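PDB 6TSB: peroxiredoxin from Clostridioides difficile, which is a bifunctional spore coat protein that hydrolyses chitin through the GH18 domain in this chain and probably reduces peroxides through a separate peroxiredoxin domain. Local coordinates for residues 34-46 against 51-63. Sequence-based numbering, arbitrary orientation.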
# COMPACT_ATOMS: atom_id res chain seq x y z
N ILE A 34 26.73 8.01 20.72
CA ILE A 34 25.88 8.55 19.60
C ILE A 34 24.44 8.34 20.03
O ILE A 34 23.97 7.19 20.00
CB ILE A 34 26.15 7.98 18.19
CG1 ILE A 34 27.54 8.35 17.66
CG2 ILE A 34 25.07 8.42 17.20
CD1 ILE A 34 28.05 7.45 16.53
N ASN A 35 23.77 9.42 20.44
CA ASN A 35 22.38 9.45 20.96
C ASN A 35 21.51 10.22 19.97
O ASN A 35 21.16 11.36 20.23
CB ASN A 35 22.38 10.06 22.37
CG ASN A 35 21.75 9.15 23.40
OD1 ASN A 35 22.39 8.80 24.40
ND2 ASN A 35 20.52 8.75 23.15
N PRO A 36 21.06 9.61 18.85
CA PRO A 36 20.62 10.37 17.68
C PRO A 36 19.31 11.14 17.94
O PRO A 36 18.47 10.63 18.64
CB PRO A 36 20.40 9.32 16.59
CG PRO A 36 20.06 8.07 17.36
CD PRO A 36 20.82 8.17 18.67
N ILE A 37 19.22 12.35 17.40
CA ILE A 37 18.27 13.40 17.84
C ILE A 37 17.22 13.56 16.76
O ILE A 37 17.46 13.16 15.59
CB ILE A 37 18.95 14.74 18.16
CG1 ILE A 37 19.56 15.42 16.94
CG2 ILE A 37 19.95 14.62 19.30
CD1 ILE A 37 20.02 16.85 17.23
N VAL A 38 16.07 14.09 17.16
CA VAL A 38 14.96 14.42 16.23
C VAL A 38 14.72 15.93 16.32
O VAL A 38 14.60 16.45 17.45
CB VAL A 38 13.68 13.64 16.57
CG1 VAL A 38 12.61 13.93 15.55
CG2 VAL A 38 13.92 12.15 16.64
N ALA A 39 14.55 16.56 15.18
CA ALA A 39 14.37 18.02 15.10
C ALA A 39 13.38 18.36 13.99
O ALA A 39 13.26 17.54 13.07
CB ALA A 39 15.70 18.67 14.85
N GLU A 40 12.74 19.53 14.10
CA GLU A 40 12.01 20.17 12.99
C GLU A 40 12.39 21.64 12.87
O GLU A 40 12.60 22.30 13.91
CB GLU A 40 10.49 20.07 13.17
CG GLU A 40 10.01 18.67 13.45
CD GLU A 40 8.50 18.50 13.49
OE1 GLU A 40 7.93 18.57 14.61
OE2 GLU A 40 7.90 18.31 12.40
N TYR A 41 12.48 22.08 11.62
CA TYR A 41 12.36 23.48 11.16
C TYR A 41 10.89 23.84 11.38
O TYR A 41 9.98 23.07 11.00
CB TYR A 41 12.86 23.67 9.71
CG TYR A 41 14.37 23.66 9.57
CD1 TYR A 41 15.08 22.47 9.54
CD2 TYR A 41 15.11 24.83 9.54
CE1 TYR A 41 16.47 22.44 9.45
CE2 TYR A 41 16.49 24.82 9.43
CZ TYR A 41 17.18 23.63 9.38
OH TYR A 41 18.54 23.61 9.30
N VAL A 42 10.67 25.01 11.99
CA VAL A 42 9.33 25.58 12.26
C VAL A 42 9.23 26.89 11.49
O VAL A 42 9.82 27.88 11.96
CB VAL A 42 9.18 25.79 13.78
CG1 VAL A 42 7.76 26.18 14.11
CG2 VAL A 42 9.62 24.58 14.56
N LEU A 43 8.61 26.87 10.32
CA LEU A 43 8.35 28.07 9.47
C LEU A 43 6.91 28.56 9.66
O LEU A 43 5.98 27.92 9.11
CB LEU A 43 8.58 27.70 8.00
CG LEU A 43 8.38 28.84 7.01
CD1 LEU A 43 9.34 29.99 7.30
CD2 LEU A 43 8.50 28.34 5.56
N GLY A 44 6.72 29.67 10.36
CA GLY A 44 5.38 30.25 10.55
C GLY A 44 4.88 29.95 11.95
O GLY A 44 5.75 29.76 12.86
N ASN A 45 3.56 29.90 12.12
CA ASN A 45 2.92 29.81 13.47
C ASN A 45 3.26 28.49 14.15
O ASN A 45 2.82 27.44 13.70
CB ASN A 45 1.40 29.94 13.36
CG ASN A 45 0.77 30.09 14.72
OD1 ASN A 45 0.95 29.24 15.61
ND2 ASN A 45 0.08 31.20 14.89
N PRO A 46 3.95 28.46 15.30
CA PRO A 46 4.42 27.20 15.87
C PRO A 46 3.46 26.43 16.80
O PRO A 46 3.93 25.56 17.54
CB PRO A 46 5.61 27.69 16.71
CG PRO A 46 5.06 28.97 17.29
CD PRO A 46 4.35 29.61 16.11
N ALA A 51 6.53 19.41 21.56
CA ALA A 51 7.88 19.35 22.17
C ALA A 51 8.29 17.91 22.51
O ALA A 51 9.51 17.60 22.53
CB ALA A 51 7.90 20.20 23.41
N GLN A 52 7.32 17.07 22.88
CA GLN A 52 7.55 15.70 23.41
C GLN A 52 8.19 14.82 22.33
O GLN A 52 8.91 13.91 22.70
CB GLN A 52 6.22 15.10 23.90
CG GLN A 52 5.53 15.90 25.01
CD GLN A 52 6.49 16.24 26.12
OE1 GLN A 52 6.63 17.39 26.53
NE2 GLN A 52 7.25 15.24 26.55
N LEU A 53 7.90 15.07 21.05
CA LEU A 53 8.45 14.32 19.89
C LEU A 53 9.91 14.71 19.56
O LEU A 53 10.60 13.86 18.93
CB LEU A 53 7.57 14.58 18.67
CG LEU A 53 6.14 14.04 18.73
CD1 LEU A 53 5.43 14.40 17.44
CD2 LEU A 53 6.13 12.53 18.94
N LEU A 54 10.35 15.92 19.94
CA LEU A 54 11.54 16.61 19.37
C LEU A 54 12.62 16.80 20.43
O LEU A 54 12.25 17.09 21.57
CB LEU A 54 11.10 17.96 18.82
CG LEU A 54 9.93 17.90 17.85
CD1 LEU A 54 9.60 19.29 17.33
CD2 LEU A 54 10.22 16.94 16.72
N ASP A 55 13.91 16.66 20.06
CA ASP A 55 15.06 17.07 20.90
C ASP A 55 15.36 18.55 20.64
O ASP A 55 15.98 19.21 21.49
CB ASP A 55 16.31 16.23 20.61
CG ASP A 55 16.17 14.75 20.90
OD1 ASP A 55 16.27 14.40 22.08
OD2 ASP A 55 15.96 13.96 19.94
N ALA A 56 14.98 19.05 19.46
CA ALA A 56 15.31 20.42 19.04
C ALA A 56 14.34 20.92 17.97
O ALA A 56 13.84 20.12 17.14
CB ALA A 56 16.72 20.46 18.53
N VAL A 57 14.08 22.22 18.05
CA VAL A 57 13.26 23.00 17.10
C VAL A 57 14.16 24.09 16.52
O VAL A 57 14.98 24.71 17.30
CB VAL A 57 12.01 23.60 17.78
CG1 VAL A 57 11.02 22.51 18.14
CG2 VAL A 57 12.35 24.41 19.02
N ILE A 58 14.03 24.31 15.22
CA ILE A 58 14.85 25.30 14.49
C ILE A 58 13.86 26.32 13.95
O ILE A 58 13.17 25.99 12.99
CB ILE A 58 15.72 24.67 13.38
CG1 ILE A 58 16.62 23.55 13.89
CG2 ILE A 58 16.53 25.75 12.69
CD1 ILE A 58 17.55 22.95 12.82
N PHE A 59 13.80 27.49 14.58
CA PHE A 59 12.97 28.63 14.11
C PHE A 59 13.49 29.11 12.76
O PHE A 59 14.68 29.46 12.65
CB PHE A 59 12.99 29.79 15.11
CG PHE A 59 12.21 30.98 14.60
CD1 PHE A 59 10.82 30.97 14.59
CD2 PHE A 59 12.86 32.10 14.11
CE1 PHE A 59 10.10 32.05 14.11
CE2 PHE A 59 12.13 33.18 13.62
CZ PHE A 59 10.76 33.15 13.61
N ALA A 60 12.62 29.20 11.77
CA ALA A 60 12.94 29.78 10.45
C ALA A 60 12.04 30.99 10.14
O ALA A 60 10.82 30.88 10.17
CB ALA A 60 12.80 28.67 9.43
N PHE A 61 12.62 32.15 9.82
CA PHE A 61 14.06 32.42 9.78
C PHE A 61 14.38 33.79 10.40
O PHE A 61 13.50 34.60 10.52
CB PHE A 61 14.57 32.53 8.34
CG PHE A 61 14.47 31.29 7.50
CD1 PHE A 61 15.41 30.29 7.64
CD2 PHE A 61 13.49 31.16 6.53
CE1 PHE A 61 15.34 29.15 6.84
CE2 PHE A 61 13.43 30.03 5.73
CZ PHE A 61 14.36 29.03 5.89
N ALA A 62 15.62 34.04 10.80
CA ALA A 62 16.19 35.40 10.90
C ALA A 62 16.67 35.79 9.50
O ALA A 62 16.95 34.86 8.72
CB ALA A 62 17.28 35.46 11.94
N GLU A 63 16.73 37.08 9.17
CA GLU A 63 17.24 37.57 7.86
C GLU A 63 18.34 38.62 8.07
O GLU A 63 18.61 39.00 9.24
CB GLU A 63 16.07 38.06 7.00
CG GLU A 63 15.06 36.98 6.59
CD GLU A 63 15.59 35.70 5.92
OE1 GLU A 63 16.80 35.63 5.57
OE2 GLU A 63 14.77 34.75 5.73
O HOH W 1 15.85 11.09 20.07
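Strands 37-43 and 56-63 are the parallel pair that begins the TIM barrel of this GH18 chitinase domain. V42 N gives a hydrogen bond of 2.9 Å to I58 O, and I58 N reaches E40 O at 2.8 Å. A60 N continues the pattern to V42 O.

Just before the second strand, D55 ties its loop to the first. Its OD2 takes the N-H of V38 at 2.8 Å, on the lone pair turned away from OD1. D55 N returns a hydrogen bond of 2.7 Å to V38 O. A water donates to both P36 O and D55 OD2.

A39, Y41, A56, I58 and A60 share one face of the sheet. With CG anti to the carbonyl carbon (chi1 -75°), the Y41 ring runs alongside I58, pointing the same way. I58 CD1 makes a CH-pi contact 3.8 Å from the ring centroid, while A60 CB sits at the ring edge. Y41 OH bonds D135 and N203 on later barrel strands.

On the face that carries E40, V42, V57 and F59, the end of the L54 side chain reaches E40, crossing it at about a right angle. L54 CD2 is 3.7 Å from E40 CG. E40 OE2 bonds S331 of the second subunit, whose strand extends the sheet beyond 37-43.

The D55 carboxylate thus takes the place of a backbone acceptor where the strands first meet. I58 backs one face of the Y41 ring, and the hydroxyl bonds help fix its orientation.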